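Putative glycosyl hydrolase (Bacteroides thetaiotaomicron VPI-5482, PDB 3K11) is probably a hydrolase acting on glycosidic bonds, as a member of glycoside hydrolase family 88, though its substrate is not established. Local coordinates at residues G246-H250 / F262-N268. Residues are numbered along the deposited sequence; the frame is centred on the assembly and turned at random.
Sequences GLYRH and FCWARAN. With EDO (1,2-ethanediol), chain H.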
ATOM      1  N   GLY A 246      -9.731   7.725   6.323  1.00 24.28           N
ATOM      2  CA  GLY A 246      -9.860   9.164   6.124  1.00 24.18           C
ATOM      3  C   GLY A 246     -10.227   9.527   4.704  1.00 24.98           C
ATOM      4  O   GLY A 246      -9.869  10.600   4.254  1.00 23.07           O
ATOM      5  N   LEU A 247     -11.003   8.669   4.040  1.00 24.11           N
ATOM      6  CA  LEU A 247     -11.379   8.832   2.641  1.00 21.45           C
ATOM      7  C   LEU A 247     -12.856   8.479   2.511  1.00 23.62           C
ATOM      8  O   LEU A 247     -13.442   7.861   3.405  1.00 23.55           O
ATOM      9  CB  LEU A 247     -10.541   7.870   1.751  1.00 22.42           C
ATOM     10  CG  LEU A 247      -9.027   7.970   1.770  1.00 24.14           C
ATOM     11  CD1 LEU A 247      -8.467   6.833   0.859  1.00 21.81           C
ATOM     12  CD2 LEU A 247      -8.585   9.361   1.317  1.00 23.99           C
ATOM     13  N   TYR A 248     -13.425   8.853   1.379  1.00 22.40           N
ATOM     14  CA  TYR A 248     -14.789   8.529   1.040  1.00 23.67           C
ATOM     15  C   TYR A 248     -14.868   7.473  -0.038  1.00 26.22           C
ATOM     16  O   TYR A 248     -14.055   7.447  -0.966  1.00 23.66           O
ATOM     17  CB  TYR A 248     -15.467   9.750   0.479  1.00 22.15           C
ATOM     18  CG  TYR A 248     -15.902  10.794   1.501  1.00 22.14           C
ATOM     19  CD1 TYR A 248     -15.053  11.819   1.873  1.00 22.04           C
ATOM     20  CD2 TYR A 248     -17.170  10.765   2.066  1.00 22.20           C
ATOM     21  CE1 TYR A 248     -15.441  12.788   2.743  1.00 22.97           C
ATOM     22  CE2 TYR A 248     -17.553  11.733   2.963  1.00 23.52           C
ATOM     23  CZ  TYR A 248     -16.698  12.743   3.288  1.00 28.43           C
ATOM     24  OH  TYR A 248     -17.110  13.702   4.176  1.00 26.35           O
ATOM     25  N   ARG A 249     -15.867   6.598   0.098  1.00 22.23           N
ATOM     26  CA  ARG A 249     -16.222   5.701  -1.002  1.00 23.79           C
ATOM     27  C   ARG A 249     -16.968   6.476  -2.121  1.00 23.96           C
ATOM     28  O   ARG A 249     -17.730   7.392  -1.846  1.00 22.98           O
ATOM     29  CB  ARG A 249     -17.037   4.515  -0.516  1.00 26.88           C
ATOM     30  CG  ARG A 249     -18.104   4.791   0.423  1.00 35.81           C
ATOM     31  CD  ARG A 249     -18.960   3.550   0.763  1.00 30.00           C
ATOM     32  NE  ARG A 249     -18.281   2.596   1.618  1.00 30.53           N
ATOM     33  CZ  ARG A 249     -18.048   2.697   2.919  1.00 29.08           C
ATOM     34  NH1 ARG A 249     -18.339   3.742   3.641  1.00 30.09           N
ATOM     35  NH2 ARG A 249     -17.436   1.718   3.514  1.00 33.98           N
ATOM     36  N   HIS A 250     -16.779   6.082  -3.372  1.00 23.76           N
ATOM     37  CA  HIS A 250     -17.493   6.729  -4.490  1.00 22.03           C
ATOM     38  C   HIS A 250     -18.994   6.451  -4.460  1.00 24.24           C
ATOM     39  O   HIS A 250     -19.792   7.305  -4.812  1.00 23.83           O
ATOM     40  CB  HIS A 250     -16.927   6.273  -5.842  1.00 23.24           C
ATOM     41  CG  HIS A 250     -17.491   7.002  -7.012  1.00 22.81           C
ATOM     42  ND1 HIS A 250     -17.530   6.459  -8.290  1.00 24.33           N
ATOM     43  CD2 HIS A 250     -18.043   8.231  -7.101  1.00 21.64           C
ATOM     44  CE1 HIS A 250     -18.075   7.344  -9.115  1.00 26.41           C
ATOM     45  NE2 HIS A 250     -18.396   8.432  -8.422  1.00 22.59           N
ATOM     46  N   PHE A 262     -14.440   2.142  -3.382  1.00 24.05           N
ATOM     47  CA  PHE A 262     -13.554   2.525  -4.436  1.00 23.52           C
ATOM     48  C   PHE A 262     -13.351   4.027  -4.233  1.00 24.78           C
ATOM     49  O   PHE A 262     -14.253   4.815  -4.475  1.00 22.87           O
ATOM     50  CB  PHE A 262     -14.142   2.167  -5.791  1.00 25.75           C
ATOM     51  CG  PHE A 262     -14.204   0.657  -6.001  1.00 21.06           C
ATOM     52  CD1 PHE A 262     -13.090  -0.021  -6.456  1.00 25.49           C
ATOM     53  CD2 PHE A 262     -15.307  -0.049  -5.644  1.00 25.21           C
ATOM     54  CE1 PHE A 262     -13.090  -1.382  -6.533  1.00 24.11           C
ATOM     55  CE2 PHE A 262     -15.312  -1.436  -5.773  1.00 22.44           C
ATOM     56  CZ  PHE A 262     -14.199  -2.072  -6.207  1.00 25.50           C
ATOM     57  N   CYS A 263     -12.182   4.410  -3.714  1.00 24.84           N
ATOM     58  CA  CYS A 263     -11.924   5.796  -3.265  1.00 23.78           C
ATOM     59  C   CYS A 263     -11.442   6.623  -4.446  1.00 24.67           C
ATOM     60  O   CYS A 263     -10.288   6.990  -4.539  1.00 24.03           O
ATOM     61  CB  CYS A 263     -10.894   5.783  -2.139  1.00 26.91           C
ATOM     62  SG  CYS A 263     -11.536   4.814  -0.709  1.00 27.06           S
ATOM     63  N   TRP A 264     -12.344   6.822  -5.390  1.00 24.21           N
ATOM     64  CA  TRP A 264     -12.034   7.502  -6.635  1.00 23.16           C
ATOM     65  C   TRP A 264     -11.624   8.943  -6.363  1.00 24.34           C
ATOM     66  O   TRP A 264     -12.305   9.677  -5.633  1.00 21.47           O
ATOM     67  CB  TRP A 264     -13.232   7.413  -7.593  1.00 22.45           C
ATOM     68  CG  TRP A 264     -13.021   8.066  -8.904  1.00 22.43           C
ATOM     69  CD1 TRP A 264     -11.923   7.967  -9.689  1.00 26.79           C
ATOM     70  CD2 TRP A 264     -13.927   8.945  -9.578  1.00 23.18           C
ATOM     71  NE1 TRP A 264     -12.087   8.702 -10.817  1.00 23.95           N
ATOM     72  CE2 TRP A 264     -13.306   9.333 -10.778  1.00 22.33           C
ATOM     73  CE3 TRP A 264     -15.212   9.379  -9.313  1.00 23.46           C
ATOM     74  CZ2 TRP A 264     -13.920  10.163 -11.709  1.00 23.77           C
ATOM     75  CZ3 TRP A 264     -15.811  10.249 -10.220  1.00 25.90           C
ATOM     76  CH2 TRP A 264     -15.154  10.620 -11.403  1.00 21.39           C
ATOM     77  N   ALA A 265     -10.484   9.340  -6.902  1.00 23.54           N
ATOM     78  CA  ALA A 265      -9.892  10.670  -6.592  1.00 21.67           C
ATOM     79  C   ALA A 265     -10.737  11.852  -6.944  1.00 24.63           C
ATOM     80  O   ALA A 265     -10.923  12.740  -6.088  1.00 24.54           O
ATOM     81  CB  ALA A 265      -8.448  10.799  -7.216  1.00 19.89           C
ATOM     82  N   ARG A 266     -11.325  11.905  -8.143  1.00 22.68           N
ATOM     83  CA  ARG A 266     -12.095  13.105  -8.447  1.00 23.24           C
ATOM     84  C   ARG A 266     -13.280  13.267  -7.503  1.00 22.94           C
ATOM     85  O   ARG A 266     -13.475  14.343  -6.981  1.00 25.62           O
ATOM     86  CB  ARG A 266     -12.551  13.165  -9.890  1.00 22.56           C
ATOM     87  CG  ARG A 266     -13.410  14.421 -10.124  1.00 24.56           C
ATOM     88  CD  ARG A 266     -13.474  14.903 -11.547  1.00 24.34           C
ATOM     89  NE  ARG A 266     -14.139  13.969 -12.433  1.00 23.67           N
ATOM     90  CZ  ARG A 266     -13.612  13.474 -13.548  1.00 21.28           C
ATOM     91  NH1 ARG A 266     -12.395  13.798 -13.958  1.00 24.22           N
ATOM     92  NH2 ARG A 266     -14.364  12.664 -14.298  1.00 23.63           N
ATOM     93  N   ALA A 267     -14.032  12.211  -7.237  1.00 23.24           N
ATOM     94  CA  ALA A 267     -15.205  12.327  -6.361  1.00 22.81           C
ATOM     95  C   ALA A 267     -14.750  12.629  -4.940  1.00 22.95           C
ATOM     96  O   ALA A 267     -15.435  13.332  -4.211  1.00 23.57           O
ATOM     97  CB  ALA A 267     -16.090  11.054  -6.424  1.00 21.99           C
ATOM     98  N   ASN A 268     -13.583  12.120  -4.523  1.00 22.36           N
ATOM     99  CA  ASN A 268     -13.041  12.526  -3.238  1.00 20.36           C
ATOM    100  C   ASN A 268     -12.711  13.998  -3.255  1.00 22.19           C
ATOM    101  O   ASN A 268     -12.974  14.710  -2.283  1.00 24.27           O
ATOM    102  CB  ASN A 268     -11.826  11.672  -2.850  1.00 23.31           C
ATOM    103  CG  ASN A 268     -12.241  10.494  -1.989  1.00 20.88           C
ATOM    104  OD1 ASN A 268     -12.220  10.601  -0.743  1.00 22.17           O
ATOM    105  ND2 ASN A 268     -12.725   9.399  -2.632  1.00 23.35           N
TER
HETATM  106  C1  EDO H   7     -13.789  -0.273   4.257  1.00 52.81           C
HETATM  107  O1  EDO H   7     -14.747  -0.193   5.332  1.00 56.65           O
HETATM  108  C2  EDO H   7     -14.430  -0.042   2.893  1.00 53.75           C
HETATM  109  O2  EDO H   7     -15.710  -0.664   2.700  1.00 32.18           O
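Asn268, in the first turn of helix 265-281, turns its carboxamide onto the backbone of Tyr248, gripping N and O of that one residue. Its OD1 accepts from Tyr248 N at 3.0 Å, in the carbonyl plane and on a lone pair, and ND2 donates to Tyr248 O at 2.9 Å; both bonds are nearly straight. The second hydrogen of ND2 goes to Trp264 O, which also takes Asn268 N. These three side-chain bonds set which way round the amide lies; His299 NE2 is a further partner of OD1. Beside this pairing, Cys263 CA lends a CA-H...O contact to Tyr248 O, and His250 N reaches Phe262 O at 3.0 Å, from above the carbonyl plane.

Along His250, CB passes 3.3 Å from Phe262 O. With CG anti to the backbone N (chi1 -173°), the imidazole runs alongside Trp264, whose CE3 sits over one face toward the rim, meeting CG and ND1 loosely and NE2 at 3.4 Å; the planes are 55° apart. CD2 meets Ala267 CB at 3.5 Å. ND1 bonds to Tyr387 OH and NE2 to Asp202 OD1, which fixes the ring's rotation.

With an alanine at Asn268, Tyr248 N and O would probably lose these mates, and Trp264 O its ND2 bond. A side-chain amide thus satisfies Tyr248's buried N-H and C=O, joining strand 247-253 to the start of helix 265-281.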